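Local coordinates for MTH396 protein (Methanothermobacter thermautotrophicus, PDB 1NXH) that is of unknown function but belongs to the EhaM (DUF1959) family and forms a mainly helical, disulfide-linked homodimer, at residues A[63-72]-A[93-104]. Residues are numbered along the deposited sequence; the frame is centred on the assembly and turned at random.
Sequences RPRCIREKLH and EALKDEITELVL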
loop_
_atom_site.group_PDB
_atom_site.type_symbol
_atom_site.label_atom_id
_atom_site.label_comp_id
_atom_site.label_asym_id
_atom_site.label_seq_id
_atom_site.Cartn_x
_atom_site.Cartn_y
_atom_site.Cartn_z
ATOM N N ARG A 63 -13.070 3.853 4.987
ATOM C CA ARG A 63 -12.540 2.523 5.235
ATOM C C ARG A 63 -12.422 1.760 3.913
ATOM O O ARG A 63 -11.388 1.162 3.636
ATOM C CB ARG A 63 -13.460 1.784 6.229
ATOM C CG ARG A 63 -13.237 0.276 6.375
ATOM C CD ARG A 63 -12.297 -0.109 7.528
ATOM N NE ARG A 63 -12.195 -1.567 7.644
ATOM C CZ ARG A 63 -13.155 -2.349 8.143
ATOM N NH1 ARG A 63 -14.296 -1.815 8.594
ATOM N NH2 ARG A 63 -12.997 -3.676 8.152
ATOM N N PRO A 64 -13.471 1.803 3.062
ATOM C CA PRO A 64 -13.438 1.092 1.775
ATOM C C PRO A 64 -12.348 1.591 0.831
ATOM O O PRO A 64 -11.502 0.831 0.349
ATOM C CB PRO A 64 -14.843 1.329 1.220
ATOM C CG PRO A 64 -15.205 2.666 1.780
ATOM C CD PRO A 64 -14.739 2.542 3.206
ATOM N N ARG A 65 -12.393 2.890 0.572
ATOM C CA ARG A 65 -11.426 3.569 -0.285
ATOM C C ARG A 65 -9.994 3.246 0.151
ATOM O O ARG A 65 -9.141 2.928 -0.670
ATOM C CB ARG A 65 -11.690 5.075 -0.201
ATOM C CG ARG A 65 -10.657 5.955 -0.840
ATOM C CD ARG A 65 -11.186 7.383 -0.901
ATOM N NE ARG A 65 -11.178 8.091 0.378
ATOM C CZ ARG A 65 -10.063 8.410 1.036
ATOM N NH1 ARG A 65 -8.867 8.077 0.544
ATOM N NH2 ARG A 65 -10.132 9.084 2.176
ATOM N N CYS A 66 -9.744 3.315 1.452
ATOM C CA CYS A 66 -8.418 3.053 1.959
ATOM C C CYS A 66 -7.972 1.611 1.797
ATOM O O CYS A 66 -6.766 1.320 1.707
ATOM C CB CYS A 66 -8.337 3.475 3.418
ATOM S SG CYS A 66 -8.171 5.281 3.640
ATOM N N ILE A 67 -8.942 0.708 1.747
ATOM C CA ILE A 67 -8.621 -0.702 1.592
ATOM C C ILE A 67 -8.265 -1.006 0.149
ATOM O O ILE A 67 -7.339 -1.769 -0.122
ATOM C CB ILE A 67 -9.793 -1.604 2.014
ATOM C CG1 ILE A 67 -10.125 -1.369 3.497
ATOM C CG2 ILE A 67 -9.425 -3.065 1.738
ATOM C CD1 ILE A 67 -11.366 -2.071 3.983
ATOM N N ARG A 68 -9.010 -0.409 -0.775
ATOM C CA ARG A 68 -8.741 -0.619 -2.186
ATOM C C ARG A 68 -7.316 -0.201 -2.419
ATOM O O ARG A 68 -6.542 -0.936 -3.027
ATOM C CB ARG A 68 -9.660 0.222 -3.058
ATOM C CG ARG A 68 -11.106 0.026 -2.727
ATOM C CD ARG A 68 -11.967 0.463 -3.856
ATOM N NE ARG A 68 -11.573 -0.185 -5.101
ATOM C CZ ARG A 68 -12.458 -0.630 -5.989
ATOM N NH1 ARG A 68 -13.760 -0.491 -5.740
ATOM N NH2 ARG A 68 -12.058 -1.204 -7.121
ATOM N N GLU A 69 -6.965 0.980 -1.921
ATOM C CA GLU A 69 -5.608 1.481 -2.074
ATOM C C GLU A 69 -4.596 0.430 -1.633
ATOM O O GLU A 69 -3.684 0.071 -2.395
ATOM C CB GLU A 69 -5.398 2.742 -1.248
ATOM C CG GLU A 69 -5.990 4.000 -1.841
ATOM C CD GLU A 69 -5.465 5.245 -1.153
ATOM O OE1 GLU A 69 -6.055 6.331 -1.360
ATOM O OE2 GLU A 69 -4.458 5.138 -0.411
ATOM N N LYS A 70 -4.766 -0.059 -0.400
ATOM C CA LYS A 70 -3.876 -1.073 0.165
ATOM C C LYS A 70 -3.817 -2.266 -0.796
ATOM O O LYS A 70 -2.737 -2.732 -1.164
ATOM C CB LYS A 70 -4.388 -1.501 1.557
ATOM C CG LYS A 70 -3.276 -1.938 2.541
ATOM C CD LYS A 70 -3.777 -2.065 4.000
ATOM C CE LYS A 70 -2.795 -2.839 4.948
ATOM N NZ LYS A 70 -1.520 -2.129 5.321
ATOM N N LEU A 71 -4.982 -2.735 -1.227
ATOM C CA LEU A 71 -5.047 -3.869 -2.147
ATOM C C LEU A 71 -4.271 -3.606 -3.424
ATOM O O LEU A 71 -3.405 -4.384 -3.815
ATOM C CB LEU A 71 -6.504 -4.191 -2.496
ATOM C CG LEU A 71 -7.301 -4.651 -1.278
ATOM C CD1 LEU A 71 -8.769 -4.796 -1.614
ATOM C CD2 LEU A 71 -6.703 -5.966 -0.777
ATOM N N HIS A 72 -4.595 -2.500 -4.071
ATOM C CA HIS A 72 -3.941 -2.137 -5.309
ATOM C C HIS A 72 -2.441 -2.278 -5.146
ATOM O O HIS A 72 -1.759 -2.871 -5.991
ATOM C CB HIS A 72 -4.275 -0.695 -5.679
ATOM C CG HIS A 72 -3.963 -0.364 -7.100
ATOM N ND1 HIS A 72 -4.734 -0.815 -8.153
ATOM C CD2 HIS A 72 -2.928 0.311 -7.652
ATOM C CE1 HIS A 72 -4.186 -0.428 -9.294
ATOM N NE2 HIS A 72 -3.089 0.254 -9.020
ATOM N N GLU A 93 -10.378 -3.651 -11.170
ATOM C CA GLU A 93 -11.402 -3.041 -10.340
ATOM C C GLU A 93 -12.287 -4.108 -9.720
ATOM O O GLU A 93 -12.528 -4.111 -8.506
ATOM C CB GLU A 93 -12.239 -2.072 -11.165
ATOM C CG GLU A 93 -12.673 -0.838 -10.384
ATOM C CD GLU A 93 -11.506 0.086 -10.054
ATOM O OE1 GLU A 93 -10.767 0.465 -10.989
ATOM O OE2 GLU A 93 -11.331 0.440 -8.867
ATOM N N ALA A 94 -12.756 -5.024 -10.560
ATOM C CA ALA A 94 -13.603 -6.121 -10.105
ATOM C C ALA A 94 -12.954 -6.815 -8.927
ATOM O O ALA A 94 -13.566 -6.951 -7.872
ATOM C CB ALA A 94 -13.806 -7.113 -11.223
ATOM N N LEU A 95 -11.708 -7.244 -9.126
ATOM C CA LEU A 95 -10.941 -7.936 -8.099
ATOM C C LEU A 95 -10.847 -7.151 -6.798
ATOM O O LEU A 95 -11.009 -7.706 -5.695
ATOM C CB LEU A 95 -9.528 -8.221 -8.597
ATOM C CG LEU A 95 -8.657 -8.980 -7.583
ATOM C CD1 LEU A 95 -9.295 -10.344 -7.258
ATOM C CD2 LEU A 95 -7.250 -9.158 -8.147
ATOM N N LYS A 96 -10.573 -5.858 -6.923
ATOM C CA LYS A 96 -10.464 -5.021 -5.740
ATOM C C LYS A 96 -11.819 -4.951 -5.049
ATOM O O LYS A 96 -11.896 -4.909 -3.818
ATOM C CB LYS A 96 -9.959 -3.630 -6.135
ATOM C CG LYS A 96 -8.470 -3.623 -6.501
ATOM C CD LYS A 96 -8.126 -2.587 -7.572
ATOM C CE LYS A 96 -8.236 -1.152 -7.046
ATOM N NZ LYS A 96 -8.036 -0.141 -8.133
ATOM N N ASP A 97 -12.888 -4.972 -5.842
ATOM C CA ASP A 97 -14.231 -4.910 -5.288
ATOM C C ASP A 97 -14.506 -6.080 -4.361
ATOM O O ASP A 97 -14.756 -5.903 -3.160
ATOM C CB ASP A 97 -15.275 -4.904 -6.399
ATOM C CG ASP A 97 -15.291 -3.607 -7.165
ATOM O OD1 ASP A 97 -14.991 -2.564 -6.551
ATOM O OD2 ASP A 97 -15.619 -3.622 -8.370
ATOM N N GLU A 98 -14.464 -7.278 -4.934
ATOM C CA GLU A 98 -14.718 -8.498 -4.187
ATOM C C GLU A 98 -13.845 -8.693 -2.965
ATOM O O GLU A 98 -14.351 -9.139 -1.936
ATOM C CB GLU A 98 -14.589 -9.708 -5.095
ATOM C CG GLU A 98 -13.578 -9.551 -6.180
ATOM C CD GLU A 98 -13.663 -10.689 -7.147
ATOM O OE1 GLU A 98 -14.803 -11.107 -7.443
ATOM O OE2 GLU A 98 -12.607 -11.167 -7.612
ATOM N N ILE A 99 -12.550 -8.384 -3.057
ATOM C CA ILE A 99 -11.686 -8.551 -1.886
ATOM C C ILE A 99 -12.119 -7.550 -0.831
ATOM O O ILE A 99 -12.236 -7.881 0.347
ATOM C CB ILE A 99 -10.185 -8.283 -2.172
ATOM C CG1 ILE A 99 -9.709 -9.078 -3.393
ATOM C CG2 ILE A 99 -9.344 -8.667 -0.929
ATOM C CD1 ILE A 99 -9.686 -10.574 -3.188
ATOM N N THR A 100 -12.340 -6.319 -1.261
ATOM C CA THR A 100 -12.778 -5.279 -0.353
ATOM C C THR A 100 -14.108 -5.686 0.266
ATOM O O THR A 100 -14.342 -5.531 1.468
ATOM C CB THR A 100 -12.920 -3.969 -1.109
ATOM O OG1 THR A 100 -11.611 -3.459 -1.376
ATOM C CG2 THR A 100 -13.725 -2.954 -0.313
ATOM N N GLU A 101 -14.979 -6.227 -0.566
ATOM C CA GLU A 101 -16.269 -6.665 -0.084
ATOM C C GLU A 101 -16.034 -7.551 1.133
ATOM O O GLU A 101 -16.677 -7.400 2.176
ATOM C CB GLU A 101 -16.988 -7.452 -1.177
ATOM C CG GLU A 101 -18.461 -7.657 -0.903
ATOM C CD GLU A 101 -19.236 -8.065 -2.144
ATOM O OE1 GLU A 101 -19.255 -7.297 -3.134
ATOM O OE2 GLU A 101 -19.830 -9.163 -2.127
ATOM N N LEU A 102 -15.088 -8.469 0.987
ATOM C CA LEU A 102 -14.745 -9.398 2.043
ATOM C C LEU A 102 -14.273 -8.726 3.310
ATOM O O LEU A 102 -14.899 -8.844 4.366
ATOM C CB LEU A 102 -13.653 -10.338 1.564
ATOM C CG LEU A 102 -14.138 -11.562 0.814
ATOM C CD1 LEU A 102 -12.962 -12.292 0.191
ATOM C CD2 LEU A 102 -14.864 -12.460 1.789
ATOM N N VAL A 103 -13.148 -8.031 3.206
ATOM C CA VAL A 103 -12.568 -7.372 4.361
ATOM C C VAL A 103 -13.579 -6.474 5.055
ATOM O O VAL A 103 -13.583 -6.359 6.279
ATOM C CB VAL A 103 -11.278 -6.604 3.948
ATOM C CG1 VAL A 103 -11.387 -6.160 2.515
ATOM C CG2 VAL A 103 -11.026 -5.422 4.873
ATOM N N LEU A 104 -14.460 -5.866 4.277
ATOM C CA LEU A 104 -15.481 -4.997 4.840
ATOM C C LEU A 104 -16.505 -5.803 5.617
ATOM O O LEU A 104 -17.225 -5.271 6.453
ATOM C CB LEU A 104 -16.193 -4.242 3.721
ATOM C CG LEU A 104 -15.883 -2.768 3.437
ATOM C CD1 LEU A 104 -14.597 -2.309 4.099
ATOM C CD2 LEU A 104 -15.817 -2.595 1.937
#
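Helices 63-72 and 93-104 pack with their CA atoms nearest at Arg68 and Lys96, 5.9 Å apart. Their axes approach to 9.7 Å, with N-to-C directions 123° apart, so the helices cross obliquely, running more against than with each other. The contact changes from apolar to charged along its length.

At the apolar end Ile67 reaches tip to tip toward Val103, its CD1 lying 3.5 Å from Val103 CG2, and CD1 also meets Leu104 CD1; branched aliphatic chains suit Ile67 and Val103, which are buried, while Leu104 closes the outer edge. Arg63 lays its CG against Leu104 CD1 as the two side chains slide past each other in opposite directions, CD1 lying over one guanidinium face. One turn on from Ile67, Leu71 sets CD2 against Ile99 CG2 at 3.8 Å. Thr100 fits beside it because its hydroxyl is satisfied within its own helix: OG1 donates to Lys96 O at 2.9 Å, tilted 29° from the carbonyl plane, on the face opposite Thr100 N.

At the charged end Arg68 fits as a knob among Glu93, Lys96, Asp97 and Thr100, its chain bent at chi3 to turn the guanidinium onto two acids. NH2 forms a salt bridge with Glu93 OE2; NH1 forms one with Asp97 OD1 that includes a weak hydrogen bond, bent to 125° at the hydrogen, the guanidinium and Asp97 carboxylate planes being perpendicular. Within its own helix Lys96 NZ makes a weak salt bridge to Glu93 OE2 (3.4 Å), and the two acids probably offset the like charges of Lys96 and Arg68. Without the guanidinium, as with an alanine here, Asp97 would probably lose its cross-helix countercharge and Glu93 be left to Lys96.

Helix 109-124 flanks the pair, Tyr109 meeting Leu71 and Ala112 meeting Ile99. Cys66 forms a disulfide with Cys78 of the second subunit, joining this packing to the dimer interface.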